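Local coordinates for putative metal binding protein (Coccidioides immitis, PDB 3CVG) that probably binds a metal ion or a metal-containing ligand between the lobes of a periplasmic-binding-protein fold, at residues A[22-27]-A[77-82]; A[36-41]-A[266-271]; A[93-98]-A[238-243]; A[99-104]-A[234-239]; A[203-208]-A[276-281]. All blocks are in the same frame, centred on the assembly; numbering follows the deposited sequence.

Contact 1. Residues A[22-27]-A[77-82]; sequences LRIGNG and VGITYS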
# COMPACT_ATOMS: atom_id res chain seq x y z
N LEU A 22 15.11 -13.67 -11.57
CA LEU A 22 14.25 -12.51 -11.35
C LEU A 22 14.03 -12.28 -9.86
O LEU A 22 13.38 -13.08 -9.18
CB LEU A 22 12.90 -12.69 -12.06
CG LEU A 22 11.89 -11.54 -11.91
CD1 LEU A 22 12.52 -10.24 -12.39
CD2 LEU A 22 10.63 -11.84 -12.71
N ARG A 23 14.57 -11.17 -9.36
CA ARG A 23 14.45 -10.80 -7.96
C ARG A 23 13.60 -9.53 -7.86
O ARG A 23 13.91 -8.51 -8.48
CB ARG A 23 15.83 -10.55 -7.36
CG ARG A 23 16.76 -11.75 -7.43
CD ARG A 23 18.20 -11.32 -7.23
NE ARG A 23 18.62 -10.43 -8.31
CZ ARG A 23 19.66 -9.60 -8.24
NH1 ARG A 23 20.39 -9.54 -7.14
NH2 ARG A 23 19.95 -8.82 -9.28
N ILE A 24 12.53 -9.60 -7.07
CA ILE A 24 11.61 -8.48 -6.91
C ILE A 24 11.54 -7.99 -5.46
O ILE A 24 11.33 -8.77 -4.54
CB ILE A 24 10.18 -8.87 -7.32
CG1 ILE A 24 10.18 -9.56 -8.69
CG2 ILE A 24 9.30 -7.62 -7.39
CD1 ILE A 24 8.85 -10.18 -9.06
N GLY A 25 11.72 -6.68 -5.28
CA GLY A 25 11.64 -6.10 -3.96
C GLY A 25 10.29 -5.43 -3.82
O GLY A 25 9.90 -4.62 -4.66
N ASN A 26 9.55 -5.76 -2.77
CA ASN A 26 8.24 -5.17 -2.56
C ASN A 26 7.78 -5.40 -1.14
O ASN A 26 8.37 -6.19 -0.40
CB ASN A 26 7.22 -5.78 -3.53
CG ASN A 26 5.81 -5.25 -3.31
OD1 ASN A 26 5.57 -4.04 -3.38
ND2 ASN A 26 4.88 -6.15 -3.03
N GLY A 27 6.71 -4.72 -0.75
CA GLY A 27 6.19 -4.88 0.59
C GLY A 27 4.81 -5.51 0.63
O GLY A 27 4.67 -6.72 0.80
N VAL A 77 13.95 -5.77 -9.95
CA VAL A 77 12.81 -4.88 -10.10
C VAL A 77 12.22 -4.60 -8.73
O VAL A 77 12.55 -5.26 -7.75
CB VAL A 77 11.71 -5.50 -10.99
CG1 VAL A 77 12.20 -5.57 -12.43
CG2 VAL A 77 11.35 -6.89 -10.49
N GLY A 78 11.34 -3.60 -8.67
CA GLY A 78 10.72 -3.26 -7.42
C GLY A 78 9.36 -2.65 -7.64
O GLY A 78 9.19 -1.78 -8.51
N ILE A 79 8.37 -3.11 -6.89
CA ILE A 79 7.04 -2.55 -7.00
C ILE A 79 7.00 -1.56 -5.85
O ILE A 79 7.11 -1.92 -4.68
CB ILE A 79 5.95 -3.62 -6.83
CG1 ILE A 79 6.09 -4.67 -7.94
CG2 ILE A 79 4.57 -2.97 -6.89
CD1 ILE A 79 5.03 -5.75 -7.90
N THR A 80 6.87 -0.29 -6.21
CA THR A 80 6.87 0.77 -5.22
C THR A 80 5.55 1.52 -5.12
O THR A 80 4.68 1.39 -5.99
CB THR A 80 8.02 1.75 -5.53
OG1 THR A 80 7.91 2.19 -6.90
CG2 THR A 80 9.35 1.05 -5.37
N TYR A 81 5.42 2.32 -4.06
CA TYR A 81 4.20 3.08 -3.81
C TYR A 81 4.46 4.57 -3.60
O TYR A 81 3.81 5.19 -2.76
CB TYR A 81 3.51 2.51 -2.58
CG TYR A 81 3.29 1.01 -2.63
CD1 TYR A 81 2.11 0.48 -3.12
CD2 TYR A 81 4.28 0.13 -2.18
CE1 TYR A 81 1.90 -0.90 -3.15
CE2 TYR A 81 4.08 -1.25 -2.20
CZ TYR A 81 2.89 -1.75 -2.68
OH TYR A 81 2.68 -3.11 -2.68
N SER A 82 5.39 5.14 -4.35
CA SER A 82 5.68 6.56 -4.21
C SER A 82 6.15 7.18 -5.53
O SER A 82 7.33 7.12 -5.87
CB SER A 82 6.75 6.79 -3.14
OG SER A 82 7.07 8.17 -3.03
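Leu22 opens the contact from the side: its CD1 reaches Val77 CG2, the two side chains crossing at about a right angle. Arg23 contributes through its backbone, accepting a bond from Val77 N at O, while its guanidinium group turns to a salt bridge with Asp76. Ile24 lies beside Val77, both pointing the same way, and here the packing is tight, with Ile24 CG1 only 3.4 Å from Val77 CG2. Val77 chi1 of -69° carries CG1 anti to the carbonyl carbon and leaves CG2 between the backbone N and the carbonyl carbon, turned to the isoleucine. Gly25 bonds to the two neighbours of Gly78: its N donates to Val77 O at 3.0 Å, and its O receives Ile79 N at 3.1 Å nearly end-on. The same Gly25 O lies 3.2 Å from Gly78 CA, a close CA-H...O approach between two residues without side chains. Asn26, with CG swung anti to the backbone N (chi1 177°), brings its amide near the backbone of Ile79 and the hydroxyl of Tyr81; that OH is hydrogen-bonded to Ala29 N. This is a pair of adjacent parallel strands, each running on into a helix, as is common in the alpha/beta lobes of binding proteins. Its chemistry implies a buried core held by regular backbone bonds and branched aliphatic packing, with polar groups gathering at the C-terminal ends of the strands, the end nearer the bound calcium ion.

Contact 2. Residues A[36-41]-A[266-271]; sequences KELADA and KVIEGF
An apolar helix-to-helix contact, without a hydrogen bond across it, joins helix 34-47 to the end of helix 264-269 near the outside of the fold. Val267 carries most of the contact: its two methyls divide the opposing helix between them. CG1 meets Leu38 CD1 at 3.6 Å and also Glu37 CB, whereas CG2 faces Ala41 CB at 3.7 Å. With CG1 anti to the backbone N (chi1 177°), the valine spreads its branches so that residues one turn apart, Glu37 and Ala41, are touched by different methyls. Leu38 CD1 continues inward to Ile268 CG1 at 4.2 Å, forming the more buried side of the interface. Toward the outer side, Glu37 is bent at chi2 (-59°), and its CG lies 3.8 Å from Phe271 CD1. The carboxylate and phenyl planes are 31° apart, and it is the aliphatic part of the glutamate that does the touching. Phe271 follows the helix, its N bonded back to Ile268 O. Around this interface, Leu38 and Ala41 also lean on helix 248-259 through Leu258 and Trp257, while Ile268 and Phe271 pack against strand 276-281 by way of Tyr279 and Leu278.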
# COMPACT_ATOMS: atom_id res chain seq x y z
N LYS A 36 3.17 -13.77 -5.68
CA LYS A 36 3.23 -15.21 -5.95
C LYS A 36 2.50 -15.51 -7.25
O LYS A 36 3.05 -16.15 -8.15
CB LYS A 36 2.57 -16.00 -4.81
CG LYS A 36 2.59 -17.51 -5.02
CD LYS A 36 2.20 -18.27 -3.76
CE LYS A 36 2.35 -19.77 -3.94
NZ LYS A 36 2.00 -20.52 -2.70
N GLU A 37 1.25 -15.05 -7.34
CA GLU A 37 0.43 -15.26 -8.53
C GLU A 37 1.13 -14.69 -9.76
O GLU A 37 1.22 -15.34 -10.80
CB GLU A 37 -0.93 -14.58 -8.37
CG GLU A 37 -2.03 -15.45 -7.80
CD GLU A 37 -2.30 -16.67 -8.65
OE1 GLU A 37 -1.51 -17.64 -8.58
OE2 GLU A 37 -3.30 -16.66 -9.40
N LEU A 38 1.62 -13.46 -9.64
CA LEU A 38 2.32 -12.79 -10.73
C LEU A 38 3.52 -13.60 -11.20
O LEU A 38 3.64 -13.93 -12.38
CB LEU A 38 2.77 -11.40 -10.29
CG LEU A 38 1.91 -10.19 -10.69
CD1 LEU A 38 0.43 -10.53 -10.58
CD2 LEU A 38 2.27 -9.02 -9.79
N ALA A 39 4.42 -13.92 -10.26
CA ALA A 39 5.62 -14.68 -10.58
C ALA A 39 5.32 -16.04 -11.21
O ALA A 39 5.96 -16.43 -12.19
CB ALA A 39 6.46 -14.86 -9.31
N ASP A 40 4.35 -16.76 -10.66
CA ASP A 40 3.98 -18.06 -11.20
C ASP A 40 3.39 -17.93 -12.59
O ASP A 40 3.51 -18.83 -13.42
CB ASP A 40 2.98 -18.77 -10.28
CG ASP A 40 3.61 -19.30 -9.00
OD1 ASP A 40 4.86 -19.42 -8.96
OD2 ASP A 40 2.87 -19.60 -8.04
N ALA A 41 2.75 -16.79 -12.85
CA ALA A 41 2.14 -16.54 -14.15
C ALA A 41 3.18 -16.12 -15.19
O ALA A 41 3.05 -16.43 -16.38
CB ALA A 41 1.06 -15.47 -14.03
N LYS A 266 -4.26 -9.27 -16.35
CA LYS A 266 -5.29 -10.30 -16.26
C LYS A 266 -5.21 -10.99 -14.90
O LYS A 266 -6.24 -11.28 -14.29
CB LYS A 266 -5.11 -11.33 -17.38
CG LYS A 266 -6.13 -12.45 -17.36
CD LYS A 266 -6.02 -13.34 -18.59
CE LYS A 266 -7.12 -14.40 -18.60
NZ LYS A 266 -7.18 -15.13 -19.90
N VAL A 267 -3.99 -11.25 -14.43
CA VAL A 267 -3.78 -11.91 -13.14
C VAL A 267 -4.22 -11.01 -11.98
O VAL A 267 -4.74 -11.50 -10.98
CB VAL A 267 -2.29 -12.28 -12.93
CG1 VAL A 267 -2.09 -12.88 -11.55
CG2 VAL A 267 -1.85 -13.25 -14.01
N ILE A 268 -4.00 -9.71 -12.12
CA ILE A 268 -4.38 -8.75 -11.09
C ILE A 268 -5.90 -8.63 -11.03
O ILE A 268 -6.50 -8.65 -9.96
CB ILE A 268 -3.79 -7.36 -11.37
CG1 ILE A 268 -2.28 -7.39 -11.20
CG2 ILE A 268 -4.42 -6.33 -10.44
CD1 ILE A 268 -1.58 -6.15 -11.69
N GLU A 269 -6.52 -8.50 -12.21
CA GLU A 269 -7.96 -8.36 -12.30
C GLU A 269 -8.68 -9.56 -11.66
O GLU A 269 -9.81 -9.45 -11.22
CB GLU A 269 -8.37 -8.21 -13.77
CG GLU A 269 -9.79 -7.72 -13.99
CD GLU A 269 -9.90 -6.89 -15.26
OE1 GLU A 269 -9.55 -7.40 -16.34
OE2 GLU A 269 -10.33 -5.72 -15.17
N GLY A 270 -7.99 -10.70 -11.60
CA GLY A 270 -8.60 -11.89 -11.03
C GLY A 270 -8.08 -12.30 -9.66
O GLY A 270 -8.52 -13.30 -9.11
N PHE A 271 -7.14 -11.53 -9.11
CA PHE A 271 -6.58 -11.86 -7.80
C PHE A 271 -7.55 -11.46 -6.70
O PHE A 271 -7.86 -10.28 -6.53
CB PHE A 271 -5.24 -11.15 -7.59
CG PHE A 271 -4.55 -11.56 -6.33
CD1 PHE A 271 -4.29 -12.90 -6.07
CD2 PHE A 271 -4.14 -10.60 -5.40
CE1 PHE A 271 -3.63 -13.28 -4.90
CE2 PHE A 271 -3.49 -10.98 -4.23
CZ PHE A 271 -3.23 -12.32 -3.98

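Contact 3. Residues A[93-98]-A[238-243]; sequences GISESP and HLLVGA
Backbone hydrogen bonds form the first group, where Ser95 and Gly242 are bridged by the residues flanking Ser95. Glu96 N donates to Val241 O over a short 2.6 Å, meeting the carbonyl almost head-on. Ala243 N gives a straight bond to Ile94 O (angle at the hydrogen 175°), although the donor stands above the carbonyl plane. A weaker CA-H...O approach from Ser95 CA to Val241 O, at 3.5 Å, lies beside the first bond.

Side-chain packing makes up the second group. With CG anti to the carbonyl carbon (chi1 -66°), Glu96 lays CG 3.6 Å from Val241 CG1; the bend at chi2 (-88°) then turns the carboxylate to the side of Ala243, OE1 4.2 Å from Ala243 CB. On the inner side, Ser95 OG rests against the aliphatic Leu240, 3.7 Å from CD1, while finding its polar partner in Ser89 OG. Ala243 CB also comes close to Gly93 O, at 3.1 Å.

Gly93 closes the preceding helix with a Schellman motif, its positive phi suiting glycine, and the chain then passes along the end of strand 234-241. The loop between helix 83-91 and strand 100-111 is thus tied to this strand mainly through main-chain atoms. Chemically, the contact depends little on side-chain polarity: carbonyls and amides fix the path of the loop, and the aliphatic portions of Glu96, Val241 and Leu240 fill in around them.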
# COMPACT_ATOMS: atom_id res chain seq x y z
N GLY A 93 19.57 7.67 -11.90
CA GLY A 93 20.10 6.60 -12.73
C GLY A 93 20.03 5.25 -12.02
O GLY A 93 20.61 4.27 -12.49
N ILE A 94 19.33 5.22 -10.89
CA ILE A 94 19.17 3.98 -10.13
C ILE A 94 18.16 3.09 -10.84
O ILE A 94 18.29 1.86 -10.84
CB ILE A 94 18.64 4.25 -8.71
CG1 ILE A 94 19.76 4.78 -7.82
CG2 ILE A 94 18.05 2.97 -8.12
CD1 ILE A 94 19.29 5.18 -6.43
N SER A 95 17.16 3.72 -11.43
CA SER A 95 16.10 3.02 -12.14
C SER A 95 16.03 3.42 -13.61
O SER A 95 16.39 4.54 -13.98
CB SER A 95 14.74 3.30 -11.49
OG SER A 95 14.67 2.81 -10.16
N GLU A 96 15.56 2.50 -14.44
CA GLU A 96 15.42 2.75 -15.86
C GLU A 96 14.20 3.64 -16.06
O GLU A 96 13.28 3.64 -15.24
CB GLU A 96 15.18 1.44 -16.61
CG GLU A 96 16.34 0.47 -16.60
CD GLU A 96 17.31 0.71 -17.73
OE1 GLU A 96 18.02 1.74 -17.70
OE2 GLU A 96 17.34 -0.12 -18.66
N SER A 97 14.19 4.40 -17.14
CA SER A 97 13.06 5.25 -17.47
C SER A 97 12.32 4.49 -18.56
O SER A 97 12.94 3.95 -19.47
CB SER A 97 13.53 6.60 -18.00
OG SER A 97 12.43 7.45 -18.28
N PRO A 98 10.98 4.42 -18.48
CA PRO A 98 10.12 5.00 -17.45
C PRO A 98 9.70 3.95 -16.44
O PRO A 98 10.10 2.78 -16.54
CB PRO A 98 8.93 5.50 -18.25
CG PRO A 98 8.74 4.34 -19.21
CD PRO A 98 10.17 4.00 -19.64
N HIS A 238 3.80 1.05 -8.79
CA HIS A 238 4.58 1.09 -10.02
C HIS A 238 5.75 0.11 -9.93
O HIS A 238 6.24 -0.19 -8.83
CB HIS A 238 5.15 2.49 -10.28
CG HIS A 238 4.16 3.47 -10.81
ND1 HIS A 238 3.21 4.08 -10.02
CD2 HIS A 238 3.97 3.96 -12.06
CE1 HIS A 238 2.48 4.90 -10.76
NE2 HIS A 238 2.93 4.84 -12.00
N LEU A 239 6.20 -0.38 -11.08
CA LEU A 239 7.34 -1.29 -11.13
C LEU A 239 8.55 -0.49 -11.58
O LEU A 239 8.45 0.35 -12.48
CB LEU A 239 7.10 -2.43 -12.11
CG LEU A 239 8.29 -3.40 -12.22
CD1 LEU A 239 8.32 -4.28 -10.99
CD2 LEU A 239 8.16 -4.26 -13.46
N LEU A 240 9.70 -0.75 -10.96
CA LEU A 240 10.93 -0.06 -11.33
C LEU A 240 11.93 -1.09 -11.84
O LEU A 240 12.14 -2.12 -11.22
CB LEU A 240 11.53 0.66 -10.12
CG LEU A 240 10.77 1.87 -9.55
CD1 LEU A 240 11.48 2.39 -8.31
CD2 LEU A 240 10.66 2.96 -10.60
N VAL A 241 12.51 -0.80 -13.00
CA VAL A 241 13.51 -1.69 -13.58
C VAL A 241 14.88 -1.11 -13.23
O VAL A 241 15.20 0.02 -13.60
CB VAL A 241 13.37 -1.77 -15.12
CG1 VAL A 241 14.55 -2.51 -15.72
CG2 VAL A 241 12.07 -2.49 -15.47
N GLY A 242 15.66 -1.88 -12.49
CA GLY A 242 16.98 -1.43 -12.08
C GLY A 242 17.91 -1.18 -13.25
O GLY A 242 17.95 -1.96 -14.20
N ALA A 243 18.65 -0.08 -13.19
CA ALA A 243 19.59 0.27 -14.25
C ALA A 243 20.79 -0.67 -14.27
O ALA A 243 21.27 -1.06 -15.33
CB ALA A 243 20.06 1.71 -14.08

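Contact 4. Residues A[99-104]-A[234-239]; sequences SYYAFR and LNPAHL
Tyr101 and His238 meet as an offset stack on an antiparallel strand pair interrupted by a classic beta bulge. Their ring centroids are 4.4 Å apart and the planes are inclined by 28°; His238 CE1 sits over the tyrosine ring. The imidazole is also approached by Ser99 OG, 3.3 Å from His238 CD2, while the far end of Tyr101 crosses Pro236 obliquely, OH to CB at 3.2 Å.

On the other face of the sheet, the methyl of Ala237 sits over the centre of the Phe103 ring in a CH-pi contact. Phe103 chi1 (62°) tucks the ring in over its own backbone, flanked by N and carbonyl carbon, and from there it reaches across to Ala237. Tyr100 and Leu239, further along this face, touch through their CB atoms, and Leu239 packs on Val77 and Ile79 of strand 77-80. Arg104 lays its CB against Leu234 CD1, while its NH2 is bonded to Pro281 O.

The bulge lets two residues, Ala102 and Phe103, face one. Ala237 O receives Ala102 N at 2.9 Å and, more weakly, Phe103 N at 3.4 Å, while Ala237 N donates to Phe103 O at 2.9 Å.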
# COMPACT_ATOMS: atom_id res chain seq x y z
N SER A 99 8.89 4.36 -15.47
CA SER A 99 8.37 3.44 -14.47
C SER A 99 7.17 2.80 -15.14
O SER A 99 6.71 3.29 -16.18
CB SER A 99 7.91 4.19 -13.22
OG SER A 99 6.77 4.98 -13.48
N TYR A 100 6.66 1.72 -14.56
CA TYR A 100 5.51 1.02 -15.13
C TYR A 100 4.35 0.96 -14.13
O TYR A 100 4.51 0.42 -13.04
CB TYR A 100 5.91 -0.41 -15.52
CG TYR A 100 7.06 -0.48 -16.51
CD1 TYR A 100 6.83 -0.33 -17.88
CD2 TYR A 100 8.36 -0.66 -16.07
CE1 TYR A 100 7.89 -0.36 -18.79
CE2 TYR A 100 9.43 -0.70 -16.97
CZ TYR A 100 9.18 -0.55 -18.32
OH TYR A 100 10.22 -0.57 -19.22
N TYR A 101 3.20 1.52 -14.51
CA TYR A 101 2.03 1.51 -13.64
C TYR A 101 1.57 0.06 -13.58
O TYR A 101 1.16 -0.50 -14.60
CB TYR A 101 0.92 2.39 -14.22
CG TYR A 101 0.01 3.03 -13.19
CD1 TYR A 101 -0.39 2.35 -12.03
CD2 TYR A 101 -0.49 4.32 -13.39
CE1 TYR A 101 -1.25 2.94 -11.09
CE2 TYR A 101 -1.35 4.92 -12.46
CZ TYR A 101 -1.72 4.23 -11.32
OH TYR A 101 -2.56 4.82 -10.39
N ALA A 102 1.63 -0.55 -12.40
CA ALA A 102 1.26 -1.96 -12.22
C ALA A 102 -0.18 -2.22 -11.79
O ALA A 102 -0.90 -3.01 -12.41
CB ALA A 102 2.21 -2.62 -11.23
N PHE A 103 -0.60 -1.59 -10.70
CA PHE A 103 -1.96 -1.76 -10.22
C PHE A 103 -2.34 -0.65 -9.25
O PHE A 103 -1.50 0.19 -8.89
CB PHE A 103 -2.13 -3.15 -9.57
CG PHE A 103 -1.25 -3.38 -8.37
CD1 PHE A 103 -1.66 -2.97 -7.10
CD2 PHE A 103 -0.03 -4.03 -8.50
CE1 PHE A 103 -0.86 -3.21 -5.99
CE2 PHE A 103 0.78 -4.27 -7.39
CZ PHE A 103 0.36 -3.86 -6.13
N ARG A 104 -3.60 -0.63 -8.84
CA ARG A 104 -4.09 0.39 -7.93
C ARG A 104 -4.66 -0.21 -6.64
O ARG A 104 -5.61 -1.01 -6.67
CB ARG A 104 -5.15 1.26 -8.63
CG ARG A 104 -4.57 2.21 -9.70
CD ARG A 104 -5.65 2.93 -10.53
NE ARG A 104 -6.33 2.02 -11.46
CZ ARG A 104 -7.25 2.40 -12.36
NH1 ARG A 104 -7.60 3.67 -12.47
NH2 ARG A 104 -7.81 1.49 -13.15
N LEU A 234 -5.95 7.00 -2.88
CA LEU A 234 -5.58 6.05 -3.93
C LEU A 234 -4.13 5.65 -3.65
O LEU A 234 -3.31 6.50 -3.32
CB LEU A 234 -5.66 6.70 -5.32
CG LEU A 234 -5.09 5.86 -6.48
CD1 LEU A 234 -5.94 4.62 -6.68
CD2 LEU A 234 -5.05 6.70 -7.76
N ASN A 235 -3.82 4.36 -3.77
CA ASN A 235 -2.46 3.89 -3.51
C ASN A 235 -1.89 3.20 -4.74
O ASN A 235 -1.89 1.98 -4.85
CB ASN A 235 -2.44 2.94 -2.31
CG ASN A 235 -1.04 2.51 -1.92
OD1 ASN A 235 -0.09 3.28 -2.04
ND2 ASN A 235 -0.90 1.29 -1.41
N PRO A 236 -1.38 3.99 -5.69
CA PRO A 236 -0.80 3.45 -6.92
C PRO A 236 0.50 2.69 -6.72
O PRO A 236 1.35 3.08 -5.91
CB PRO A 236 -0.63 4.69 -7.80
CG PRO A 236 -0.32 5.76 -6.79
CD PRO A 236 -1.32 5.47 -5.69
N ALA A 237 0.64 1.60 -7.47
CA ALA A 237 1.83 0.77 -7.41
C ALA A 237 2.50 0.78 -8.77
O ALA A 237 1.84 0.59 -9.79
CB ALA A 237 1.45 -0.66 -7.03
N HIS A 238 3.80 1.05 -8.79
CA HIS A 238 4.58 1.09 -10.02
C HIS A 238 5.75 0.11 -9.93
O HIS A 238 6.24 -0.19 -8.83
CB HIS A 238 5.15 2.49 -10.28
CG HIS A 238 4.16 3.47 -10.81
ND1 HIS A 238 3.21 4.08 -10.02
CD2 HIS A 238 3.97 3.96 -12.06
CE1 HIS A 238 2.48 4.90 -10.76
NE2 HIS A 238 2.93 4.84 -12.00
N LEU A 239 6.20 -0.38 -11.08
CA LEU A 239 7.34 -1.29 -11.13
C LEU A 239 8.55 -0.49 -11.58
O LEU A 239 8.45 0.35 -12.48
CB LEU A 239 7.10 -2.43 -12.11
CG LEU A 239 8.29 -3.40 -12.22
CD1 LEU A 239 8.32 -4.28 -10.99
CD2 LEU A 239 8.16 -4.26 -13.46

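Contact 5. Residues A[203-208]-A[276-281]; sequences TDYGTY and QQLYSP
Tyr205 meets the opposing chain with the edge of its ring: two carbonyl oxygens lie in the ring plane, Leu278 O at 3.4 Å from CD2 and Gln277 O at 3.5 Å from CE2. Such an approach suits the electropositive rim of an aromatic ring. Its hydroxyl rests by the aliphatic part of Gln276, 3.6 Å from CB, the ring and amide planes being 75° apart. A water donates to Gln277 O at 2.5 Å and is weakly linked to Tyr205 OH. Alongside, Leu278 CD1 presses on Gly206 CA at 3.3 Å, a close fit to a residue with no side chain.

One shell out, the first turn of helix 205-208 is fixed by Asp204 at its N-cap: Asp204 OD2 accepts from Thr207 N, and Asp204 OD1 from Thr207 OG1 at 2.5 Å. Lys224 adds a cation-pi contact to Tyr205. The contact therefore joins the start of helix 205-208, which follows strand 200-204, to strand 276-281, itself bordered by strand 100-111 and helix 264-269.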
# COMPACT_ATOMS: atom_id res chain seq x y z
N THR A 203 -6.09 2.54 7.07
CA THR A 203 -5.67 1.17 6.82
C THR A 203 -5.83 0.94 5.32
O THR A 203 -6.10 1.89 4.57
CB THR A 203 -6.55 0.16 7.64
OG1 THR A 203 -6.07 -1.18 7.45
CG2 THR A 203 -8.01 0.23 7.21
N ASP A 204 -5.67 -0.29 4.86
CA ASP A 204 -5.83 -0.54 3.43
C ASP A 204 -6.87 -1.63 3.19
O ASP A 204 -7.16 -2.43 4.08
CB ASP A 204 -4.50 -0.92 2.78
CG ASP A 204 -3.90 -2.17 3.36
OD1 ASP A 204 -3.31 -2.11 4.46
OD2 ASP A 204 -4.02 -3.24 2.73
N TYR A 205 -7.42 -1.65 1.98
CA TYR A 205 -8.45 -2.62 1.62
C TYR A 205 -8.07 -4.07 1.90
O TYR A 205 -8.88 -4.81 2.46
CB TYR A 205 -8.83 -2.46 0.14
CG TYR A 205 -10.08 -3.21 -0.25
CD1 TYR A 205 -11.24 -3.14 0.53
CD2 TYR A 205 -10.13 -3.97 -1.43
CE1 TYR A 205 -12.41 -3.81 0.16
CE2 TYR A 205 -11.29 -4.64 -1.82
CZ TYR A 205 -12.42 -4.55 -1.02
OH TYR A 205 -13.56 -5.22 -1.39
N GLY A 206 -6.87 -4.47 1.50
CA GLY A 206 -6.41 -5.84 1.70
C GLY A 206 -6.32 -6.27 3.15
O GLY A 206 -6.64 -7.42 3.49
N THR A 207 -5.88 -5.36 4.01
CA THR A 207 -5.77 -5.65 5.43
C THR A 207 -7.18 -5.84 5.99
O THR A 207 -7.43 -6.75 6.78
CB THR A 207 -5.07 -4.49 6.17
OG1 THR A 207 -3.76 -4.31 5.63
CG2 THR A 207 -4.98 -4.77 7.67
N TYR A 208 -8.09 -4.98 5.55
CA TYR A 208 -9.49 -5.04 5.97
C TYR A 208 -10.10 -6.42 5.65
O TYR A 208 -10.79 -7.02 6.48
CB TYR A 208 -10.28 -3.95 5.24
CG TYR A 208 -11.78 -4.05 5.40
CD1 TYR A 208 -12.38 -3.85 6.65
CD2 TYR A 208 -12.60 -4.34 4.31
CE1 TYR A 208 -13.76 -3.94 6.80
CE2 TYR A 208 -13.99 -4.43 4.46
CZ TYR A 208 -14.56 -4.23 5.70
OH TYR A 208 -15.93 -4.32 5.85
N GLN A 276 -13.21 -11.13 -2.86
CA GLN A 276 -13.28 -9.80 -3.46
C GLN A 276 -12.02 -9.52 -4.28
O GLN A 276 -10.93 -9.96 -3.91
CB GLN A 276 -13.39 -8.71 -2.38
CG GLN A 276 -14.62 -8.76 -1.50
CD GLN A 276 -15.89 -8.53 -2.28
OE1 GLN A 276 -15.97 -7.63 -3.12
NE2 GLN A 276 -16.92 -9.32 -1.99
N GLN A 277 -12.17 -8.77 -5.37
CA GLN A 277 -11.01 -8.41 -6.17
C GLN A 277 -10.22 -7.50 -5.25
O GLN A 277 -10.74 -6.48 -4.79
CB GLN A 277 -11.41 -7.64 -7.43
CG GLN A 277 -10.20 -7.16 -8.24
CD GLN A 277 -10.59 -6.42 -9.51
OE1 GLN A 277 -11.25 -5.39 -9.45
NE2 GLN A 277 -10.18 -6.95 -10.65
N LEU A 278 -8.98 -7.85 -4.96
CA LEU A 278 -8.15 -7.06 -4.06
C LEU A 278 -7.71 -5.71 -4.62
O LEU A 278 -7.95 -4.67 -4.00
CB LEU A 278 -6.92 -7.87 -3.65
CG LEU A 278 -5.92 -7.14 -2.74
CD1 LEU A 278 -6.64 -6.57 -1.53
CD2 LEU A 278 -4.84 -8.11 -2.33
N TYR A 279 -7.08 -5.74 -5.79
CA TYR A 279 -6.57 -4.53 -6.43
C TYR A 279 -7.25 -4.22 -7.76
O TYR A 279 -7.79 -5.10 -8.42
CB TYR A 279 -5.07 -4.67 -6.71
CG TYR A 279 -4.21 -5.06 -5.53
CD1 TYR A 279 -3.50 -6.26 -5.54
CD2 TYR A 279 -4.06 -4.21 -4.44
CE1 TYR A 279 -2.65 -6.60 -4.49
CE2 TYR A 279 -3.21 -4.54 -3.38
CZ TYR A 279 -2.51 -5.74 -3.41
OH TYR A 279 -1.66 -6.07 -2.38
N SER A 280 -7.21 -2.95 -8.15
CA SER A 280 -7.78 -2.54 -9.42
C SER A 280 -6.66 -2.57 -10.45
O SER A 280 -5.50 -2.33 -10.13
CB SER A 280 -8.36 -1.13 -9.35
OG SER A 280 -9.53 -1.09 -8.56
N PRO A 281 -6.99 -2.91 -11.70
CA PRO A 281 -5.97 -2.96 -12.75
C PRO A 281 -5.41 -1.55 -12.96
O PRO A 281 -6.04 -0.56 -12.57
CB PRO A 281 -6.75 -3.46 -13.97
CG PRO A 281 -7.82 -4.31 -13.34
CD PRO A 281 -8.27 -3.47 -12.18
O HOH W 1 -13.09 -5.57 -4.67

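Contact 1 is the most buried of the five, while contact 5 lies at the surface and contacts 2, 3 and 4 are partly covered. Strand 234-241 serves both contacts 3 and 4, which share His238 and Leu239, and it pairs with strand 77-80 of contact 1, making a continuous run of strands. Contact 4 reaches contact 5 through Arg104, bonded to Ser280 and Pro281, and contact 2 meets contact 5 through Glu269 and Phe271. Chemistry follows position: a regular parallel ladder in contact 1, an antiparallel one broken by a bulge in contact 4, a short loop bridge in contact 3, packing of side-chain carbons without a hydrogen bond in contact 2, and carbonyl-to-ring-edge contacts with a water in contact 5.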